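PDB 5TVA: 6-carboxyhexanoate--CoA ligase from Aquifex aeolicus, which belongs to the BioW family of CoA ligases and is modelled here with coenzyme A and adenosine monophosphate bound. Local coordinates for residues A20-K25 with V33-N38; F4-R9 with V48-V53; T85-K90 with K195-V200. All coordinates share one frame; numbering follows the deposited sequence.

Interaction 1: residues A20-K25 with V33-N38; sequences AERIVK and VKELLN. With COA (coenzyme A), chain D.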
loop_
_atom_site.group_PDB
_atom_site.type_symbol
_atom_site.label_atom_id
_atom_site.label_comp_id
_atom_site.label_asym_id
_atom_site.label_seq_id
_atom_site.Cartn_x
_atom_site.Cartn_y
_atom_site.Cartn_z
ATOM N N ALA A 20 10.490 -3.116 -4.309
ATOM C CA ALA A 20 10.166 -1.859 -4.970
ATOM C C ALA A 20 10.000 -2.152 -6.450
ATOM O O ALA A 20 10.522 -3.145 -6.959
ATOM C CB ALA A 20 11.266 -0.797 -4.753
ATOM N N GLU A 21 9.297 -1.258 -7.133
ATOM C CA GLU A 21 9.085 -1.356 -8.565
ATOM C C GLU A 21 9.253 0.017 -9.194
ATOM O O GLU A 21 8.857 1.033 -8.604
ATOM C CB GLU A 21 7.690 -1.926 -8.892
ATOM C CG GLU A 21 7.364 -1.972 -10.385
ATOM C CD GLU A 21 6.125 -2.833 -10.683
ATOM O OE1 GLU A 21 5.512 -3.353 -9.727
ATOM O OE2 GLU A 21 5.796 -3.015 -11.879
ATOM N N ARG A 22 9.873 0.039 -10.375
ATOM C CA ARG A 22 9.976 1.224 -11.214
ATOM C C ARG A 22 9.533 0.871 -12.631
ATOM O O ARG A 22 9.846 -0.209 -13.137
ATOM C CB ARG A 22 11.419 1.762 -11.244
ATOM C CG ARG A 22 11.970 2.089 -9.862
ATOM C CD ARG A 22 11.484 3.445 -9.360
ATOM N NE ARG A 22 12.057 3.736 -8.034
ATOM C CZ ARG A 22 11.489 3.389 -6.881
ATOM N NH1 ARG A 22 10.306 2.770 -6.874
ATOM N NH2 ARG A 22 12.085 3.684 -5.735
ATOM N N ILE A 23 8.823 1.789 -13.281
ATOM C CA ILE A 23 8.372 1.603 -14.653
ATOM C C ILE A 23 8.893 2.794 -15.426
ATOM O O ILE A 23 8.472 3.926 -15.172
ATOM C CB ILE A 23 6.840 1.513 -14.759
ATOM C CG1 ILE A 23 6.310 0.472 -13.789
ATOM C CG2 ILE A 23 6.429 1.227 -16.183
ATOM C CD1 ILE A 23 4.804 0.433 -13.709
ATOM N N VAL A 24 9.807 2.553 -16.366
ATOM C CA VAL A 24 10.573 3.631 -16.980
ATOM C C VAL A 24 10.822 3.325 -18.453
ATOM O O VAL A 24 10.694 2.182 -18.912
ATOM C CB VAL A 24 11.927 3.867 -16.255
ATOM C CG1 VAL A 24 11.707 4.185 -14.779
ATOM C CG2 VAL A 24 12.849 2.658 -16.400
ATOM N N LYS A 25 11.207 4.385 -19.176
ATOM C CA LYS A 25 11.724 4.272 -20.537
ATOM C C LYS A 25 13.075 3.564 -20.543
ATOM O O LYS A 25 13.823 3.613 -19.565
ATOM C CB LYS A 25 11.888 5.663 -21.160
ATOM C CG LYS A 25 10.589 6.349 -21.532
ATOM C CD LYS A 25 10.802 7.838 -21.824
ATOM C CE LYS A 25 9.515 8.476 -22.346
ATOM N NZ LYS A 25 9.418 9.928 -22.032
ATOM N N VAL A 33 17.592 0.174 -12.348
ATOM C CA VAL A 33 18.153 -1.047 -11.785
ATOM C C VAL A 33 19.202 -0.712 -10.737
ATOM O O VAL A 33 19.230 -1.315 -9.656
ATOM C CB VAL A 33 18.722 -1.943 -12.901
ATOM C CG1 VAL A 33 19.495 -3.093 -12.290
ATOM C CG2 VAL A 33 17.568 -2.491 -13.786
ATOM N N LYS A 34 20.063 0.270 -11.024
ATOM C CA LYS A 34 21.045 0.689 -10.024
ATOM C C LYS A 34 20.358 1.133 -8.736
ATOM O O LYS A 34 20.790 0.769 -7.636
ATOM C CB LYS A 34 21.938 1.804 -10.594
ATOM C CG LYS A 34 22.936 1.320 -11.667
ATOM C CD LYS A 34 23.272 2.427 -12.685
ATOM C CE LYS A 34 24.282 3.437 -12.129
ATOM N NZ LYS A 34 24.564 4.535 -13.100
ATOM N N GLU A 35 19.265 1.894 -8.847
ATOM C CA GLU A 35 18.585 2.362 -7.638
ATOM C C GLU A 35 18.075 1.192 -6.811
ATOM O O GLU A 35 18.321 1.128 -5.603
ATOM C CB GLU A 35 17.436 3.311 -7.987
ATOM C CG GLU A 35 16.789 3.950 -6.752
ATOM C CD GLU A 35 15.330 4.374 -6.955
ATOM O OE1 GLU A 35 14.834 4.382 -8.102
ATOM O OE2 GLU A 35 14.679 4.721 -5.949
ATOM N N LEU A 36 17.403 0.216 -7.455
ATOM C CA LEU A 36 16.804 -0.866 -6.681
ATOM C C LEU A 36 17.867 -1.823 -6.159
ATOM O O LEU A 36 17.713 -2.401 -5.077
ATOM C CB LEU A 36 15.757 -1.623 -7.531
ATOM C CG LEU A 36 14.618 -0.751 -8.064
ATOM C CD1 LEU A 36 13.454 -1.570 -8.608
ATOM C CD2 LEU A 36 14.138 0.223 -6.982
ATOM N N LEU A 37 18.920 -2.060 -6.940
ATOM C CA LEU A 37 20.021 -2.878 -6.442
ATOM C C LEU A 37 20.625 -2.273 -5.173
ATOM O O LEU A 37 21.041 -2.998 -4.256
ATOM C CB LEU A 37 21.086 -3.019 -7.528
ATOM C CG LEU A 37 22.348 -3.756 -7.084
ATOM C CD1 LEU A 37 22.083 -5.217 -6.732
ATOM C CD2 LEU A 37 23.467 -3.596 -8.127
ATOM N N ASN A 38 20.649 -0.953 -5.090
ATOM C CA ASN A 38 21.240 -0.270 -3.944
ATOM C C ASN A 38 20.261 -0.113 -2.794
ATOM O O ASN A 38 20.667 0.366 -1.733
ATOM C CB ASN A 38 21.752 1.116 -4.368
ATOM C CG ASN A 38 22.675 1.752 -3.320
ATOM O OD1 ASN A 38 23.708 1.194 -2.983
ATOM N ND2 ASN A 38 22.283 2.892 -2.790
HETATM N N1A COA D . 6.294 -8.911 1.050
HETATM C C2A COA D . 6.628 -10.169 1.376
HETATM N N3A COA D . 7.004 -11.048 0.456
HETATM C C4A COA D . 7.033 -10.704 -0.847
HETATM C C5A COA D . 6.690 -9.405 -1.228
HETATM C C6A COA D . 6.314 -8.501 -0.203
HETATM N N6A COA D . 5.918 -7.083 -0.578
HETATM N N7A COA D . 6.815 -9.305 -2.553
HETATM C C8A COA D . 7.214 -10.477 -3.010
HETATM N N9A COA D . 7.382 -11.320 -1.989
HETATM C C1B COA D . 7.743 -12.741 -2.263
HETATM C C2B COA D . 7.857 -13.724 -1.469
HETATM O O2B COA D . 6.808 -13.822 -0.453
HETATM C C3B COA D . 7.441 -14.791 -2.692
HETATM O O3B COA D . 6.030 -14.564 -2.956
HETATM P P3B COA D . 4.715 -15.551 -2.613
HETATM O O7A COA D . 3.834 -15.506 -3.824
HETATM O O8A COA D . 5.099 -16.966 -2.302
HETATM O O9A COA D . 3.925 -15.016 -1.448
HETATM C C4B COA D . 8.188 -14.446 -3.703
HETATM O O4B COA D . 8.812 -13.060 -3.333
HETATM C C5B COA D . 7.434 -14.313 -5.111
HETATM O O5B COA D . 6.752 -13.108 -5.195
HETATM P P1A COA D . 6.547 -12.220 -6.599
HETATM O O1A COA D . 5.048 -11.987 -6.826
HETATM O O2A COA D . 7.173 -12.870 -7.810
HETATM O O3A COA D . 7.224 -10.741 -6.342
HETATM P P2A COA D . 7.809 -9.666 -7.500
HETATM O O4A COA D . 9.221 -10.150 -7.856
HETATM O O5A COA D . 6.974 -9.723 -8.789
HETATM O O6A COA D . 7.834 -8.131 -6.796
HETATM C CBP COA D . 7.062 -6.183 -5.284
HETATM C CCP COA D . 6.740 -7.601 -5.980
HETATM C CDP COA D . 8.078 -6.390 -4.131
HETATM C CEP COA D . 7.820 -5.288 -6.288
HETATM C CAP COA D . 5.697 -5.476 -4.750
HETATM O OAP COA D . 5.470 -5.687 -3.407
HETATM C C9P COA D . 5.615 -3.935 -4.934
HETATM O O9P COA D . 5.114 -3.439 -5.921
HETATM N N8P COA D . 6.133 -3.036 -3.906
HETATM C C7P COA D . 6.090 -1.547 -4.070
HETATM C C6P COA D . 5.230 -0.862 -3.018
HETATM C C5P COA D . 5.720 -1.040 -1.537
HETATM O O5P COA D . 6.015 -2.090 -1.108
HETATM N N4P COA D . 5.783 0.167 -0.674
HETATM C C3P COA D . 6.280 0.033 0.757
HETATM C C2P COA D . 5.894 1.304 1.522
HETATM S S1P COA D . 4.104 1.490 1.258
#
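Glu35, on the last turn of helix 29-37, reaches across to Arg22 in the neighbouring strand and forms a two-pronged salt bridge. Helix 29-37, which follows edge strand 15-25 in the chain, packs on one face of a three-stranded antiparallel sheet; over these segments helix and strand run almost exactly antiparallel, their axes 9.3 Å apart. Arg22 offers its side, NE and NH2, one nitrogen to each carboxylate oxygen: Arg22 NE gives its hydrogen to Glu35 OE1 at 2.9 Å, and Arg22 NH2 gives one to Glu35 OE2 at 2.8 Å. Both oxygens sit close to the guanidinium plane, but the carboxylate is turned 46° against it, and OE2 is approached from above its own plane. Glu35 spans the gap with an extended chain, whereas Arg22 folds at chi2 (-80°), which brings its head back alongside the strand. There a third bond fixes the head: NH1 of Arg22 donates to the backbone O of Glu21 at 2.8 Å. Arg144 brings a like charge close to that same NH1, and Glu35 would partly offset the two positive charges.

One residue further on, Leu36 packs against one face of the guanidinium. Its CD2 branch rests over the centre of the Arg22 group, 4.0 Å above the plane, and also meets Ala20 CB at 3.8 Å. The other branch, CD1, turns toward the strand backbone, while Val6 and Met8 of the central strand also touch the Leu36 side chain. Glu21, between the two strand residues in contact, projects from the other face of the sheet, where its carboxylate is held by His138 N and Ser5 OG. The strand also borders the coenzyme A pocket: the carbonyl O of Ala20 lies 3.5 Å from the ligand's methyl carbon CEP.

Interaction 2: residues F4-R9 with V48-V53; sequences FSVRMR and VKVEKV. With COA (coenzyme A), chain D.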
loop_
_atom_site.group_PDB
_atom_site.type_symbol
_atom_site.label_atom_id
_atom_site.label_comp_id
_atom_site.label_asym_id
_atom_site.label_seq_id
_atom_site.Cartn_x
_atom_site.Cartn_y
_atom_site.Cartn_z
ATOM N N PHE A 4 9.484 -0.348 -19.536
ATOM C CA PHE A 4 9.943 -1.565 -18.885
ATOM C C PHE A 4 9.571 -1.496 -17.409
ATOM O O PHE A 4 9.801 -0.475 -16.747
ATOM C CB PHE A 4 11.460 -1.748 -19.056
ATOM C CG PHE A 4 11.886 -2.015 -20.474
ATOM C CD1 PHE A 4 12.053 -0.965 -21.369
ATOM C CD2 PHE A 4 12.135 -3.317 -20.914
ATOM C CE1 PHE A 4 12.447 -1.202 -22.680
ATOM C CE2 PHE A 4 12.533 -3.568 -22.231
ATOM C CZ PHE A 4 12.689 -2.505 -23.113
ATOM N N SER A 5 8.986 -2.569 -16.904
ATOM C CA SER A 5 8.690 -2.703 -15.488
ATOM C C SER A 5 9.892 -3.349 -14.805
ATOM O O SER A 5 10.393 -4.369 -15.278
ATOM C CB SER A 5 7.432 -3.554 -15.307
ATOM O OG SER A 5 7.388 -4.158 -14.035
ATOM N N VAL A 6 10.376 -2.737 -13.723
ATOM C CA VAL A 6 11.561 -3.217 -13.010
ATOM C C VAL A 6 11.148 -3.547 -11.589
ATOM O O VAL A 6 10.884 -2.637 -10.794
ATOM C CB VAL A 6 12.695 -2.188 -13.009
ATOM C CG1 VAL A 6 13.922 -2.768 -12.315
ATOM C CG2 VAL A 6 13.021 -1.776 -14.419
ATOM N N ARG A 7 11.110 -4.837 -11.254
ATOM C CA ARG A 7 10.642 -5.278 -9.942
ATOM C C ARG A 7 11.777 -5.918 -9.168
ATOM O O ARG A 7 12.418 -6.844 -9.669
ATOM C CB ARG A 7 9.490 -6.283 -10.049
ATOM C CG ARG A 7 8.157 -5.690 -10.464
ATOM C CD ARG A 7 7.093 -6.804 -10.659
ATOM N NE ARG A 7 7.232 -7.438 -11.971
ATOM C CZ ARG A 7 6.581 -8.539 -12.381
ATOM N NH1 ARG A 7 5.731 -9.176 -11.578
ATOM N NH2 ARG A 7 6.785 -9.008 -13.611
ATOM N N MET A 8 11.986 -5.455 -7.931
ATOM C CA MET A 8 13.027 -5.968 -7.052
ATOM C C MET A 8 12.406 -6.443 -5.749
ATOM O O MET A 8 11.534 -5.777 -5.193
ATOM C CB MET A 8 14.075 -4.879 -6.772
ATOM C CG MET A 8 15.249 -5.289 -5.829
ATOM S SD MET A 8 14.899 -5.258 -4.042
ATOM C CE MET A 8 14.588 -3.510 -3.780
ATOM N N ARG A 9 12.854 -7.599 -5.269
ATOM C CA ARG A 9 12.584 -8.060 -3.914
ATOM C C ARG A 9 13.881 -8.602 -3.333
ATOM O O ARG A 9 14.737 -9.105 -4.070
ATOM C CB ARG A 9 11.516 -9.144 -3.890
ATOM C CG ARG A 9 11.976 -10.443 -4.540
ATOM C CD ARG A 9 10.846 -11.436 -4.618
ATOM N NE ARG A 9 11.320 -12.792 -4.876
ATOM C CZ ARG A 9 11.284 -13.367 -6.074
ATOM N NH1 ARG A 9 10.788 -12.702 -7.112
ATOM N NH2 ARG A 9 11.740 -14.595 -6.238
ATOM N N VAL A 48 15.647 -9.459 -9.323
ATOM C CA VAL A 48 15.221 -8.329 -10.141
ATOM C C VAL A 48 14.586 -8.867 -11.427
ATOM O O VAL A 48 15.206 -9.677 -12.125
ATOM C CB VAL A 48 16.409 -7.411 -10.472
ATOM C CG1 VAL A 48 15.950 -6.227 -11.312
ATOM C CG2 VAL A 48 17.146 -6.956 -9.163
ATOM N N LYS A 49 13.368 -8.405 -11.747
ATOM C CA LYS A 49 12.687 -8.725 -13.007
ATOM C C LYS A 49 12.541 -7.481 -13.867
ATOM O O LYS A 49 11.994 -6.471 -13.413
ATOM C CB LYS A 49 11.287 -9.316 -12.769
ATOM C CG LYS A 49 11.275 -10.591 -11.983
ATOM C CD LYS A 49 9.923 -11.300 -12.081
ATOM C CE LYS A 49 8.963 -10.826 -11.034
ATOM N NZ LYS A 49 8.220 -11.967 -10.420
ATOM N N VAL A 50 12.994 -7.558 -15.112
ATOM C CA VAL A 50 12.780 -6.504 -16.095
ATOM C C VAL A 50 11.852 -7.040 -17.183
ATOM O O VAL A 50 12.181 -8.014 -17.874
ATOM C CB VAL A 50 14.096 -6.017 -16.699
ATOM C CG1 VAL A 50 13.832 -4.819 -17.610
ATOM C CG2 VAL A 50 15.078 -5.682 -15.587
ATOM N N GLU A 51 10.703 -6.390 -17.353
ATOM C CA GLU A 51 9.622 -6.891 -18.204
ATOM C C GLU A 51 9.174 -5.754 -19.102
ATOM O O GLU A 51 8.777 -4.696 -18.608
ATOM C CB GLU A 51 8.467 -7.390 -17.336
ATOM C CG GLU A 51 7.373 -8.141 -18.026
ATOM C CD GLU A 51 6.377 -8.681 -17.014
ATOM O OE1 GLU A 51 5.672 -7.859 -16.380
ATOM O OE2 GLU A 51 6.334 -9.920 -16.824
ATOM N N LYS A 52 9.260 -5.949 -20.410
ATOM C CA LYS A 52 8.709 -4.953 -21.324
ATOM C C LYS A 52 7.202 -4.830 -21.102
ATOM O O LYS A 52 6.499 -5.837 -20.989
ATOM C CB LYS A 52 9.005 -5.345 -22.770
ATOM C CG LYS A 52 8.748 -4.249 -23.803
ATOM C CD LYS A 52 8.995 -4.790 -25.210
ATOM C CE LYS A 52 9.675 -3.766 -26.099
ATOM N NZ LYS A 52 10.074 -4.344 -27.416
ATOM N N VAL A 53 6.717 -3.597 -21.008
ATOM C CA VAL A 53 5.303 -3.314 -20.766
ATOM C C VAL A 53 4.550 -3.331 -22.094
ATOM O O VAL A 53 4.992 -2.725 -23.074
ATOM C CB VAL A 53 5.130 -1.954 -20.068
ATOM C CG1 VAL A 53 3.659 -1.514 -20.083
ATOM C CG2 VAL A 53 5.676 -1.994 -18.638
HETATM N N1A COA D . 6.294 -8.911 1.050
HETATM C C2A COA D . 6.628 -10.169 1.376
HETATM N N3A COA D . 7.004 -11.048 0.456
HETATM C C4A COA D . 7.033 -10.704 -0.847
HETATM C C5A COA D . 6.690 -9.405 -1.228
HETATM C C6A COA D . 6.314 -8.501 -0.203
HETATM N N6A COA D . 5.918 -7.083 -0.578
HETATM N N7A COA D . 6.815 -9.305 -2.553
HETATM C C8A COA D . 7.214 -10.477 -3.010
HETATM N N9A COA D . 7.382 -11.320 -1.989
HETATM C C1B COA D . 7.743 -12.741 -2.263
HETATM C C2B COA D . 7.857 -13.724 -1.469
HETATM O O2B COA D . 6.808 -13.822 -0.453
HETATM C C3B COA D . 7.441 -14.791 -2.692
HETATM O O3B COA D . 6.030 -14.564 -2.956
HETATM P P3B COA D . 4.715 -15.551 -2.613
HETATM O O7A COA D . 3.834 -15.506 -3.824
HETATM O O8A COA D . 5.099 -16.966 -2.302
HETATM O O9A COA D . 3.925 -15.016 -1.448
HETATM C C4B COA D . 8.188 -14.446 -3.703
HETATM O O4B COA D . 8.812 -13.060 -3.333
HETATM C C5B COA D . 7.434 -14.313 -5.111
HETATM O O5B COA D . 6.752 -13.108 -5.195
HETATM P P1A COA D . 6.547 -12.220 -6.599
HETATM O O1A COA D . 5.048 -11.987 -6.826
HETATM O O2A COA D . 7.173 -12.870 -7.810
HETATM O O3A COA D . 7.224 -10.741 -6.342
HETATM P P2A COA D . 7.809 -9.666 -7.500
HETATM O O4A COA D . 9.221 -10.150 -7.856
HETATM O O5A COA D . 6.974 -9.723 -8.789
HETATM O O6A COA D . 7.834 -8.131 -6.796
HETATM C CBP COA D . 7.062 -6.183 -5.284
HETATM C CCP COA D . 6.740 -7.601 -5.980
HETATM C CDP COA D . 8.078 -6.390 -4.131
HETATM C CEP COA D . 7.820 -5.288 -6.288
HETATM C CAP COA D . 5.697 -5.476 -4.750
HETATM O OAP COA D . 5.470 -5.687 -3.407
HETATM C C9P COA D . 5.615 -3.935 -4.934
HETATM O O9P COA D . 5.114 -3.439 -5.921
HETATM N N8P COA D . 6.133 -3.036 -3.906
HETATM C C7P COA D . 6.090 -1.547 -4.070
HETATM C C6P COA D . 5.230 -0.862 -3.018
HETATM C C5P COA D . 5.720 -1.040 -1.537
HETATM O O5P COA D . 6.015 -2.090 -1.108
HETATM N N4P COA D . 5.783 0.167 -0.674
HETATM C C3P COA D . 6.280 0.033 0.757
HETATM C C2P COA D . 5.894 1.304 1.522
HETATM S S1P COA D . 4.104 1.490 1.258
HETATM O O HOH W 1 8.997 -6.612 -13.758
#
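Lys49 and Arg7 form a directly facing pair in an antiparallel beta ladder, where the first strand, 3-12, is the centre of a three-stranded sheet and 45-52 is one edge. They are a hydrogen-bonded pair, with Arg7 N to Lys49 O and Lys49 N to Arg7 O both 2.8 Å; Ser5 and Glu51 repeat the pattern two residues along. On the face of Ser5, Arg7, Lys49 and Glu51, Lys49 CE lies over the centre of the Arg7 guanidinium, 3.5 Å above its plane. Beyond it, Lys49 NZ donates to O2A of coenzyme A at 3.0 Å and makes weaker bonds to O5A and O4A, reaching both phosphates of the ligand. Arg7 NH1 comes within 3.1 Å of coenzyme A O5A. Arg9 adds a bond from NH1 to O4A at 3.1 Å and lays one guanidinium face against the ribose carbon C4B. These positive groups converge on a diphosphate, whose negative charge probably offsets their mutual proximity.

The face carrying Phe4, Val6 and Met8 is mostly apolar: they pack with Val48 and Val50, and helix 29-37 touches Val6 and Val50 through Leu29. Lys52 CG lies over the Phe4 ring.

What positions Arg7 comes next. The chain turns at chi3 (-81°), which carries NH2 toward Glu51 for a salt bridge, the guanidinium and carboxylate planes standing 44° apart. A water lies in the guanidinium plane, beside NE. It accepts from Arg7 NE at 2.6 Å and donates to Lys49 O and to Ser5 OG, itself bonded to OE2 of Glu21.

Interaction 3: residues T85-K90 with K195-V200; sequences TQEGIK and KEIGYV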
loop_
_atom_site.group_PDB
_atom_site.type_symbol
_atom_site.label_atom_id
_atom_site.label_comp_id
_atom_site.label_asym_id
_atom_site.label_seq_id
_atom_site.Cartn_x
_atom_site.Cartn_y
_atom_site.Cartn_z
ATOM N N THR A 85 -15.999 5.250 7.997
ATOM C CA THR A 85 -17.448 5.298 7.802
ATOM C C THR A 85 -17.857 6.511 6.979
ATOM O O THR A 85 -18.993 6.577 6.496
ATOM C CB THR A 85 -18.214 5.294 9.130
ATOM O OG1 THR A 85 -18.131 6.591 9.737
ATOM C CG2 THR A 85 -17.707 4.224 10.079
ATOM N N GLN A 86 -16.962 7.476 6.797
ATOM C CA GLN A 86 -17.269 8.545 5.860
ATOM C C GLN A 86 -17.118 8.112 4.410
ATOM O O GLN A 86 -17.325 8.939 3.515
ATOM C CB GLN A 86 -16.381 9.760 6.109
ATOM C CG GLN A 86 -16.427 10.326 7.510
ATOM C CD GLN A 86 -15.535 11.541 7.640
ATOM O OE1 GLN A 86 -15.260 12.229 6.652
ATOM N NE2 GLN A 86 -15.051 11.796 8.854
ATOM N N GLU A 87 -16.714 6.868 4.149
ATOM C CA GLU A 87 -16.800 6.290 2.816
ATOM C C GLU A 87 -17.989 5.342 2.691
ATOM O O GLU A 87 -17.998 4.470 1.814
ATOM C CB GLU A 87 -15.493 5.572 2.433
ATOM C CG GLU A 87 -14.309 6.490 2.094
ATOM C CD GLU A 87 -14.449 7.192 0.744
ATOM O OE1 GLU A 87 -15.419 6.910 0.010
ATOM O OE2 GLU A 87 -13.597 8.042 0.405
ATOM N N GLY A 88 -18.990 5.491 3.554
ATOM C CA GLY A 88 -20.166 4.654 3.492
ATOM C C GLY A 88 -20.000 3.277 4.083
ATOM O O GLY A 88 -20.904 2.445 3.940
ATOM N N ILE A 89 -18.882 3.002 4.737
ATOM C CA ILE A 89 -18.650 1.690 5.326
ATOM C C ILE A 89 -19.349 1.622 6.676
ATOM O O ILE A 89 -19.258 2.559 7.481
ATOM C CB ILE A 89 -17.145 1.420 5.458
ATOM C CG1 ILE A 89 -16.519 1.341 4.063
ATOM C CG2 ILE A 89 -16.863 0.172 6.307
ATOM C CD1 ILE A 89 -15.052 0.980 4.083
ATOM N N LYS A 90 -20.072 0.525 6.915
ATOM C CA LYS A 90 -20.675 0.310 8.222
ATOM C C LYS A 90 -19.584 0.226 9.278
ATOM O O LYS A 90 -18.492 -0.302 9.036
ATOM C CB LYS A 90 -21.528 -0.964 8.236
ATOM C CG LYS A 90 -22.592 -1.028 7.124
ATOM C CD LYS A 90 -23.799 -0.145 7.428
ATOM C CE LYS A 90 -24.227 0.684 6.206
ATOM N NZ LYS A 90 -23.547 2.036 6.118
ATOM N N LYS A 195 -11.823 7.783 -1.939
ATOM C CA LYS A 195 -11.966 8.866 -2.908
ATOM C C LYS A 195 -12.567 10.114 -2.270
ATOM O O LYS A 195 -12.270 11.233 -2.710
ATOM C CB LYS A 195 -12.797 8.407 -4.114
ATOM C CG LYS A 195 -11.992 7.641 -5.141
ATOM C CD LYS A 195 -12.794 7.262 -6.373
ATOM C CE LYS A 195 -11.952 6.384 -7.287
ATOM N NZ LYS A 195 -12.626 6.040 -8.576
ATOM N N GLU A 196 -13.376 9.953 -1.215
ATOM C CA GLU A 196 -13.985 11.101 -0.544
ATOM C C GLU A 196 -13.132 11.635 0.595
ATOM O O GLU A 196 -13.046 12.851 0.780
ATOM C CB GLU A 196 -15.377 10.744 0.003
ATOM C CG GLU A 196 -16.224 9.843 -0.891
ATOM C CD GLU A 196 -16.547 10.440 -2.251
ATOM O OE1 GLU A 196 -15.886 11.410 -2.687
ATOM O OE2 GLU A 196 -17.477 9.922 -2.898
ATOM N N ILE A 197 -12.511 10.756 1.386
ATOM C CA ILE A 197 -11.744 11.219 2.535
ATOM C C ILE A 197 -10.304 11.545 2.175
ATOM O O ILE A 197 -9.560 12.045 3.035
ATOM C CB ILE A 197 -11.768 10.178 3.670
ATOM C CG1 ILE A 197 -11.166 8.856 3.193
ATOM C CG2 ILE A 197 -13.189 9.998 4.177
ATOM C CD1 ILE A 197 -10.935 7.822 4.303
ATOM N N GLY A 198 -9.886 11.278 0.935
ATOM C CA GLY A 198 -8.528 11.526 0.509
ATOM C C GLY A 198 -7.575 10.536 1.145
ATOM O O GLY A 198 -7.916 9.376 1.408
ATOM N N TYR A 199 -6.352 11.008 1.405
ATOM C CA TYR A 199 -5.295 10.216 2.029
ATOM C C TYR A 199 -5.065 10.794 3.422
ATOM O O TYR A 199 -4.625 11.945 3.566
ATOM C CB TYR A 199 -4.036 10.243 1.162
ATOM C CG TYR A 199 -2.826 9.508 1.716
ATOM C CD1 TYR A 199 -2.710 8.130 1.589
ATOM C CD2 TYR A 199 -1.785 10.198 2.343
ATOM C CE1 TYR A 199 -1.601 7.447 2.078
ATOM C CE2 TYR A 199 -0.668 9.518 2.842
ATOM C CZ TYR A 199 -0.580 8.144 2.700
ATOM O OH TYR A 199 0.514 7.438 3.185
ATOM N N VAL A 200 -5.373 10.002 4.445
ATOM C CA VAL A 200 -5.496 10.497 5.812
ATOM C C VAL A 200 -4.423 9.821 6.656
ATOM O O VAL A 200 -4.544 8.647 7.014
ATOM C CB VAL A 200 -6.903 10.260 6.375
ATOM C CG1 VAL A 200 -7.064 10.968 7.693
ATOM C CG2 VAL A 200 -7.933 10.780 5.392
#
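Glu87 points its carboxylate into the backbone of the facing loop, and one oxygen does most of the work. OE2 accepts from two successive amides: Glu196 N approaches along the syn lone pair, and Ile197 N, 3.1 Å from Glu87 OE2, comes from above the carboxylate plane. The modelled 2.5 Å between Glu196 N and Glu87 OE2 is unusually short, and its exact length is doubtful. A bend at chi2 (-73°) swings the carboxylate across, bringing Glu87 OE1 against the CG methylene of Glu196 at 3.2 Å. The two carboxylates lie nearly parallel, 8° between their planes, yet their charged oxygens stay apart.

The loop that donates the amides, residues 195-197, is the tight connection of a beta hairpin, linking antiparallel strands 190-194 and 198-203 of the mixed six-stranded sheet. The segment carrying Glu87 is the link between helices 73-85 and 91-102, a type I turn from Thr85 to Gly88 closed by Gly88 N to Thr85 O. Gly88, the last residue of the turn, has positive phi, as Gly198 does after the hairpin loop.

Ile197 supplies the apolar half. Its CG2 branch touches Gln86 CB at 3.7 Å, while CG1, set between the backbone N and the carbonyl carbon (chi1 60°), meets Glu87 CG at an angle. Gln86 OE1, at the end of its extended chain, bonds to Lys83 NZ and passes 3.9 Å from Ile197 CG2.

How the interactions relate
Interactions 1 and 2 meet in one small sheet, their centres 8 Å apart, where strand 15-25 of interaction 1 pairs with strand 3-12 of interaction 2: Arg22 O lies 2.6 Å from Val6 N and Val24 O 2.9 Å from Phe4 N, both probable hydrogen bonds. Leu36 of interaction 1 reaches the Val6 backbone, and Glu21 packs against Arg7. Both contacts border coenzyme A, interaction 2 gripping its diphosphate and interaction 1 lining the pantetheine arm. Adenosine monophosphate lies further off, about 8 Å from the Glu21 side chain. Interaction 3 stands on the other side of the chain's centre, 33 Å from both others between centres, and joins a helix link to a hairpin.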